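Local atomic coordinates of 3-phytase (Klebsiella pneumoniae, PDB entry 2WNH), a protein that probably hydrolyses phytate (inositol hexakisphosphate), starting at the 3-phosphate, as a member of the histidine acid phosphatase family. Residues Leu16-Glu21 and Pro280-Leu285. The protein carries 3 engineered substitutions. Numbering follows the deposited sequence.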
ATOM      1  N   LEU B  16      -3.530 -27.893   1.141  1.00 16.44           N
ATOM      2  CA  LEU B  16      -2.549 -27.992   0.064  1.00 15.94           C
ATOM      3  C   LEU B  16      -1.142 -28.140   0.630  1.00 15.86           C
ATOM      4  O   LEU B  16      -0.703 -27.295   1.432  1.00 17.63           O
ATOM      5  CB  LEU B  16      -2.623 -26.755  -0.838  1.00 15.68           C
ATOM      6  CG  LEU B  16      -1.615 -26.646  -1.995  1.00 15.70           C
ATOM      7  CD1 LEU B  16      -1.842 -27.793  -2.986  1.00 13.67           C
ATOM      8  CD2 LEU B  16      -1.826 -25.318  -2.689  1.00 16.09           C
ATOM      9  N   GLU B  17      -0.446 -29.214   0.235  1.00 15.38           N
ATOM     10  CA  GLU B  17       0.920 -29.467   0.711  1.00 14.78           C
ATOM     11  C   GLU B  17       2.048 -29.065  -0.219  1.00 14.82           C
ATOM     12  O   GLU B  17       3.148 -28.736   0.239  1.00 16.17           O
ATOM     13  CB  GLU B  17       1.140 -30.952   0.994  1.00 15.51           C
ATOM     14  CG  GLU B  17       0.201 -31.559   2.011  1.00 17.45           C
ATOM     15  CD  GLU B  17       0.634 -32.961   2.336  1.00 18.97           C
ATOM     16  OE1 GLU B  17       1.508 -33.143   3.197  1.00 22.31           O
ATOM     17  OE2 GLU B  17       0.098 -33.894   1.715  1.00 19.54           O
ATOM     18  N   LYS B  18       1.826 -29.175  -1.529  1.00 15.20           N
ATOM     19  CA  LYS B  18       2.936 -29.067  -2.476  1.00 15.21           C
ATOM     20  C   LYS B  18       2.396 -28.766  -3.857  1.00 15.64           C
ATOM     21  O   LYS B  18       1.386 -29.332  -4.265  1.00 15.81           O
ATOM     22  CB  LYS B  18       3.740 -30.383  -2.517  1.00 15.70           C
ATOM     23  CG  LYS B  18       4.934 -30.433  -3.501  1.00 19.73           C
ATOM     24  CD  LYS B  18       5.929 -29.339  -3.239  1.00 16.29           C
ATOM     25  CE  LYS B  18       7.181 -29.477  -4.103  1.00 18.43           C
ATOM     26  NZ  LYS B  18       8.080 -30.591  -3.639  1.00 20.71           N
ATOM     27  N   VAL B  19       3.070 -27.851  -4.550  1.00 14.79           N
ATOM     28  CA  VAL B  19       2.790 -27.557  -5.948  1.00 14.29           C
ATOM     29  C   VAL B  19       4.029 -27.862  -6.786  1.00 13.12           C
ATOM     30  O   VAL B  19       5.152 -27.468  -6.443  1.00 13.91           O
ATOM     31  CB  VAL B  19       2.423 -26.048  -6.146  1.00 14.48           C
ATOM     32  CG1 VAL B  19       2.166 -25.752  -7.632  1.00 14.96           C
ATOM     33  CG2 VAL B  19       1.183 -25.634  -5.317  1.00 14.03           C
ATOM     34  N   VAL B  20       3.823 -28.567  -7.905  1.00 12.90           N
ATOM     35  CA  VAL B  20       4.869 -28.710  -8.925  1.00 13.67           C
ATOM     36  C   VAL B  20       4.284 -28.155 -10.213  1.00 14.16           C
ATOM     37  O   VAL B  20       3.225 -28.610 -10.660  1.00 14.14           O
ATOM     38  CB  VAL B  20       5.281 -30.207  -9.142  1.00 14.80           C
ATOM     39  CG1 VAL B  20       6.203 -30.370 -10.361  1.00 14.41           C
ATOM     40  CG2 VAL B  20       5.949 -30.753  -7.883  1.00 13.78           C
ATOM     41  N   GLU B  21       4.957 -27.163 -10.785  1.00 14.74           N
ATOM     42  CA  GLU B  21       4.444 -26.482 -11.970  1.00 14.06           C
ATOM     43  C   GLU B  21       5.468 -26.432 -13.107  1.00 13.95           C
ATOM     44  O   GLU B  21       6.671 -26.148 -12.878  1.00 14.81           O
ATOM     45  CB  GLU B  21       4.040 -25.056 -11.582  1.00 14.18           C
ATOM     46  CG  GLU B  21       3.447 -24.231 -12.715  1.00 12.85           C
ATOM     47  CD  GLU B  21       2.785 -22.961 -12.213  1.00 14.76           C
ATOM     48  OE1 GLU B  21       3.123 -22.512 -11.110  1.00 13.87           O
ATOM     49  OE2 GLU B  21       1.880 -22.445 -12.904  1.00 16.49           O
ATOM     50  N   PRO B 280      14.329 -30.443  -3.908  1.00 20.79           N
ATOM     51  CA  PRO B 280      14.409 -29.744  -2.618  1.00 19.98           C
ATOM     52  C   PRO B 280      13.106 -29.813  -1.818  1.00 20.18           C
ATOM     53  O   PRO B 280      12.042 -30.052  -2.376  1.00 20.09           O
ATOM     54  CB  PRO B 280      14.698 -28.299  -3.028  1.00 20.67           C
ATOM     55  CG  PRO B 280      13.958 -28.153  -4.334  1.00 19.93           C
ATOM     56  CD  PRO B 280      14.179 -29.492  -5.030  1.00 21.03           C
ATOM     57  N   ASN B 281      13.211 -29.592  -0.509  1.00 18.94           N
ATOM     58  CA  ASN B 281      12.045 -29.531   0.353  1.00 19.93           C
ATOM     59  C   ASN B 281      11.454 -28.122   0.252  1.00 19.53           C
ATOM     60  O   ASN B 281      11.828 -27.215   1.016  1.00 20.89           O
ATOM     61  CB  ASN B 281      12.459 -29.865   1.805  1.00 20.17           C
ATOM     62  CG  ASN B 281      11.275 -29.963   2.745  1.00 25.87           C
ATOM     63  OD1 ASN B 281      10.115 -29.923   2.319  1.00 27.78           O
ATOM     64  ND2 ASN B 281      11.563 -30.080   4.049  1.00 23.44           N
ATOM     65  N   VAL B 282      10.560 -27.935  -0.724  1.00 17.29           N
ATOM     66  CA  VAL B 282       9.947 -26.622  -0.958  1.00 15.94           C
ATOM     67  C   VAL B 282       8.418 -26.744  -1.089  1.00 16.00           C
ATOM     68  O   VAL B 282       7.906 -27.817  -1.386  1.00 16.98           O
ATOM     69  CB  VAL B 282      10.531 -25.920  -2.230  1.00 16.14           C
ATOM     70  CG1 VAL B 282      12.006 -25.538  -2.012  1.00 15.99           C
ATOM     71  CG2 VAL B 282      10.337 -26.788  -3.470  1.00 14.89           C
ATOM     72  N   ARG B 283       7.694 -25.649  -0.871  1.00 14.73           N
ATOM     73  CA  ARG B 283       6.230 -25.659  -1.045  1.00 14.98           C
ATOM     74  C   ARG B 283       5.803 -25.652  -2.512  1.00 15.10           C
ATOM     75  O   ARG B 283       4.744 -26.162  -2.851  1.00 13.89           O
ATOM     76  CB  ARG B 283       5.595 -24.453  -0.340  1.00 16.67           C
ATOM     77  CG  ARG B 283       5.803 -24.444   1.195  1.00 18.04           C
ATOM     78  CD  ARG B 283       5.085 -25.629   1.857  1.00 20.39           C
ATOM     79  NE  ARG B 283       5.394 -25.805   3.293  1.00 23.19           N
ATOM     80  CZ  ARG B 283       4.674 -25.321   4.313  1.00 25.34           C
ATOM     81  NH1 ARG B 283       3.588 -24.567   4.120  1.00 20.44           N
ATOM     82  NH2 ARG B 283       5.059 -25.599   5.558  1.00 24.53           N
ATOM     83  N   TRP B 284       6.633 -25.034  -3.355  1.00 14.10           N
ATOM     84  CA  TRP B 284       6.331 -24.813  -4.779  1.00 13.24           C
ATOM     85  C   TRP B 284       7.599 -25.021  -5.607  1.00 14.18           C
ATOM     86  O   TRP B 284       8.588 -24.302  -5.424  1.00 13.87           O
ATOM     87  CB  TRP B 284       5.748 -23.391  -4.906  1.00 14.07           C
ATOM     88  CG  TRP B 284       5.308 -22.899  -6.228  1.00 14.01           C
ATOM     89  CD1 TRP B 284       5.188 -23.592  -7.415  1.00 14.79           C
ATOM     90  CD2 TRP B 284       4.907 -21.552  -6.498  1.00 15.49           C
ATOM     91  NE1 TRP B 284       4.745 -22.722  -8.417  1.00 15.29           N
ATOM     92  CE2 TRP B 284       4.571 -21.471  -7.869  1.00 13.22           C
ATOM     93  CE3 TRP B 284       4.794 -20.400  -5.697  1.00 14.07           C
ATOM     94  CZ2 TRP B 284       4.122 -20.273  -8.470  1.00 16.40           C
ATOM     95  CZ3 TRP B 284       4.345 -19.202  -6.291  1.00 15.00           C
ATOM     96  CH2 TRP B 284       4.033 -19.152  -7.673  1.00 15.53           C
ATOM     97  N   LEU B 285       7.571 -26.031  -6.497  1.00 13.40           N
ATOM     98  CA  LEU B 285       8.658 -26.274  -7.447  1.00 13.70           C
ATOM     99  C   LEU B 285       8.137 -25.727  -8.751  1.00 14.20           C
ATOM    100  O   LEU B 285       7.076 -26.134  -9.218  1.00 13.74           O
ATOM    101  CB  LEU B 285       8.935 -27.774  -7.597  1.00 13.79           C
ATOM    102  CG  LEU B 285      10.032 -28.189  -8.596  1.00 13.00           C
ATOM    103  CD1 LEU B 285      11.390 -27.620  -8.175  1.00 14.69           C
ATOM    104  CD2 LEU B 285      10.078 -29.753  -8.697  1.00 15.76           C
TER
HETATM  105  O   HOH W   1      10.708 -30.383  -4.864  1.00 17.06           O
HETATM  106  O   HOH W   2       8.733 -30.826  -0.851  1.00 36.87           O
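Val-19 and Trp-284, then Val-20 and Leu-285, pair in parallel register, an example of how two strands far apart in sequence join inside one sheet. Three backbone bonds hold them: Val-19 N to Arg-283 O (2.9 Å), Leu-285 N to Val-19 O (2.8 Å) and Glu-21 N to Leu-285 O (2.8 Å).

On the face bearing Val-19 and Trp-284, the indole NE1 donates a somewhat bent bond to Glu-21 OE1 (3.2 Å, 140° at the hydrogen), with carboxylate and ring nearly coplanar. Ser-320 and Lys-67 take the other carboxylate oxygen, so both carboxylate oxygens are engaged. Apolar contact on this face runs from Val-19 CG1 to Trp-284 CD1 (3.7 Å).

The Lys-18 chain turns at CB-CG (chi2 57°) and again before NZ (chi4 -74°), which lays CD against Val-282 O (3.1 Å). Its ammonium reaches the loop through two waters, one bound to Pro-280 O, the other to Val-282 O, and also bonds Gly-273 O.

In the mixed sheet of this histidine phosphatase domain, strand 320-328 flanks 14-24 antiparallel, with a classic bulge where Glu-17 and Lys-18 face Arg-325; strand 91-95 flanks 284-289 in parallel, and helix 58-77 packs on Val-19 and Trp-284.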